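Local coordinates for protein convulxin alpha (Crotalus durissus, PDB 1UMR) that activates platelets by binding the collagen receptor glycoprotein VI, as the alpha subunit of a snake venom C-type-lectin-like toxin, at residues E29-K34 and I125-K130. Residues are numbered along the deposited sequence; the frame is centred on the assembly and turned at random.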
loop_
_atom_site.group_PDB
_atom_site.type_symbol
_atom_site.label_atom_id
_atom_site.label_comp_id
_atom_site.label_asym_id
_atom_site.label_seq_id
_atom_site.Cartn_x
_atom_site.Cartn_y
_atom_site.Cartn_z
ATOM N N GLU A 29 4.836 24.127 -48.473
ATOM C CA GLU A 29 4.827 22.680 -48.334
ATOM C C GLU A 29 4.582 22.024 -49.729
ATOM O O GLU A 29 5.195 20.982 -50.071
ATOM C CB GLU A 29 3.788 22.274 -47.357
ATOM C CG GLU A 29 3.300 20.889 -47.625
ATOM C CD GLU A 29 4.299 19.885 -46.989
ATOM O OE1 GLU A 29 4.224 18.668 -47.142
ATOM O OE2 GLU A 29 5.168 20.343 -46.287
ATOM N N TRP A 30 3.761 22.635 -50.586
ATOM C CA TRP A 30 3.573 21.980 -51.895
ATOM C C TRP A 30 4.848 22.139 -52.754
ATOM O O TRP A 30 5.369 21.173 -53.377
ATOM C CB TRP A 30 2.453 22.652 -52.608
ATOM C CG TRP A 30 1.949 22.079 -53.954
ATOM C CD1 TRP A 30 2.102 20.778 -54.501
ATOM C CD2 TRP A 30 1.258 22.851 -54.941
ATOM N NE1 TRP A 30 1.486 20.748 -55.742
ATOM C CE2 TRP A 30 0.935 21.987 -56.012
ATOM C CE3 TRP A 30 0.747 24.170 -54.955
ATOM C CZ2 TRP A 30 0.155 22.408 -57.105
ATOM C CZ3 TRP A 30 0.027 24.603 -56.084
ATOM C CH2 TRP A 30 -0.271 23.719 -57.125
ATOM N N PHE A 31 5.354 23.356 -52.792
ATOM C CA PHE A 31 6.638 23.507 -53.439
ATOM C C PHE A 31 7.676 22.407 -52.930
ATOM O O PHE A 31 8.355 21.751 -53.759
ATOM C CB PHE A 31 7.143 24.930 -53.226
ATOM C CG PHE A 31 8.497 25.190 -53.871
ATOM C CD1 PHE A 31 9.680 24.932 -53.149
ATOM C CD2 PHE A 31 8.591 25.646 -55.220
ATOM C CE1 PHE A 31 10.984 25.130 -53.760
ATOM C CE2 PHE A 31 9.867 25.770 -55.854
ATOM C CZ PHE A 31 11.077 25.539 -55.094
ATOM N N CYS A 32 7.825 22.222 -51.608
ATOM C CA CYS A 32 8.828 21.226 -51.122
ATOM C C CYS A 32 8.567 19.881 -51.817
ATOM O O CYS A 32 9.449 19.236 -52.314
ATOM C CB CYS A 32 8.827 21.042 -49.604
ATOM S SG CYS A 32 9.528 22.487 -48.864
ATOM N N THR A 33 7.301 19.543 -51.937
ATOM C CA THR A 33 6.891 18.228 -52.315
ATOM C C THR A 33 7.348 17.952 -53.775
ATOM O O THR A 33 7.593 16.775 -54.197
ATOM C CB THR A 33 5.332 18.349 -52.094
ATOM O OG1 THR A 33 4.812 17.509 -50.994
ATOM C CG2 THR A 33 4.521 18.206 -53.310
ATOM N N LYS A 34 7.468 19.042 -54.545
ATOM C CA LYS A 34 7.751 18.948 -55.953
ATOM C C LYS A 34 9.286 18.759 -56.137
ATOM O O LYS A 34 9.679 18.371 -57.191
ATOM C CB LYS A 34 7.314 20.205 -56.737
ATOM C CG LYS A 34 5.753 20.520 -56.710
ATOM C CD LYS A 34 5.522 21.901 -57.382
ATOM C CE LYS A 34 4.039 22.202 -57.671
ATOM N NZ LYS A 34 3.906 23.654 -57.975
ATOM N N ILE A 125 6.605 33.749 -46.338
ATOM C CA ILE A 125 7.979 33.792 -45.915
ATOM C C ILE A 125 8.840 32.687 -46.600
ATOM O O ILE A 125 8.311 31.792 -47.291
ATOM C CB ILE A 125 8.108 33.729 -44.405
ATOM C CG1 ILE A 125 7.270 32.562 -43.853
ATOM C CG2 ILE A 125 7.643 35.035 -43.738
ATOM C CD1 ILE A 125 7.553 32.265 -42.394
ATOM N N PRO A 126 10.174 32.820 -46.462
ATOM C CA PRO A 126 11.081 31.764 -46.888
ATOM C C PRO A 126 10.757 30.535 -46.032
ATOM O O PRO A 126 9.970 30.643 -45.066
ATOM C CB PRO A 126 12.498 32.334 -46.644
ATOM C CG PRO A 126 12.301 33.541 -45.753
ATOM C CD PRO A 126 10.886 33.981 -45.891
ATOM N N PHE A 127 11.336 29.389 -46.409
ATOM C CA PHE A 127 10.986 28.134 -45.813
ATOM C C PHE A 127 12.106 27.152 -46.076
ATOM O O PHE A 127 12.937 27.387 -47.024
ATOM C CB PHE A 127 9.697 27.669 -46.436
ATOM C CG PHE A 127 9.757 27.564 -47.890
ATOM C CD1 PHE A 127 9.447 28.636 -48.672
ATOM C CD2 PHE A 127 10.098 26.369 -48.513
ATOM C CE1 PHE A 127 9.460 28.558 -50.081
ATOM C CE2 PHE A 127 10.075 26.298 -49.911
ATOM C CZ PHE A 127 9.752 27.444 -50.694
ATOM N N VAL A 128 12.159 26.095 -45.234
ATOM C CA VAL A 128 13.136 25.032 -45.392
ATOM C C VAL A 128 12.504 23.771 -45.871
ATOM O O VAL A 128 11.460 23.423 -45.367
ATOM C CB VAL A 128 13.909 24.809 -44.054
ATOM C CG1 VAL A 128 14.969 23.623 -44.119
ATOM C CG2 VAL A 128 14.623 26.064 -43.710
ATOM N N CYS A 129 13.101 23.113 -46.888
ATOM C CA CYS A 129 12.657 21.802 -47.378
ATOM C C CYS A 129 13.513 20.628 -46.826
ATOM O O CYS A 129 14.707 20.796 -46.510
ATOM C CB CYS A 129 12.677 21.736 -48.875
ATOM S SG CYS A 129 11.423 22.797 -49.637
ATOM N N LYS A 130 12.904 19.465 -46.648
ATOM C CA LYS A 130 13.611 18.265 -46.176
ATOM C C LYS A 130 13.140 17.027 -46.900
ATOM O O LYS A 130 11.976 16.895 -47.264
ATOM C CB LYS A 130 13.586 18.106 -44.653
ATOM C CG LYS A 130 13.863 16.661 -44.080
ATOM C CD LYS A 130 13.535 16.655 -42.561
ATOM C CE LYS A 130 13.709 15.253 -41.872
ATOM N NZ LYS A 130 13.648 15.326 -40.389
#
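Phe31 lays the CD1 corner of its ring against the far edge of Phe127, where CD1 comes within 3.5 Å of both CZ and CE2 of Phe127. The two rings lie obliquely, their planes turned 74° apart and their centroids separated by 5.6 Å. With CG trans to the backbone nitrogen (chi1 180°), Phe31 reaches from helix 25-35 toward strand 125-131; its ring touches two others, that of Phe127 and that of Phe19, the latter edge-to-face. One residue further on, the link becomes covalent: Cys32 SG is bonded to Cys129 SG at 2.1 Å, with a chi3 of -80°. Both cysteines hold the sulfur trans to their own carbonyl carbon. Cys32 CA and Cys129 CA stand 5.4 Å apart. The bridge and the ring also touch, since Cys32 SG lies 3.9 Å from Phe127 CD2 in an oblique sulfur-aromatic contact. Leu41 packs on both Cys32 and Phe127, while Trp8 and Phe19 border Cys129. This disulfide is the one that, in the C-type lectin fold, ties the first helix to the last strand. No hydrogen bond joins the two segments; a buried disulfide flanked by aromatic carbon holds them, which implies a link fixed by covalent chemistry and apolar contact rather than by polar pairing.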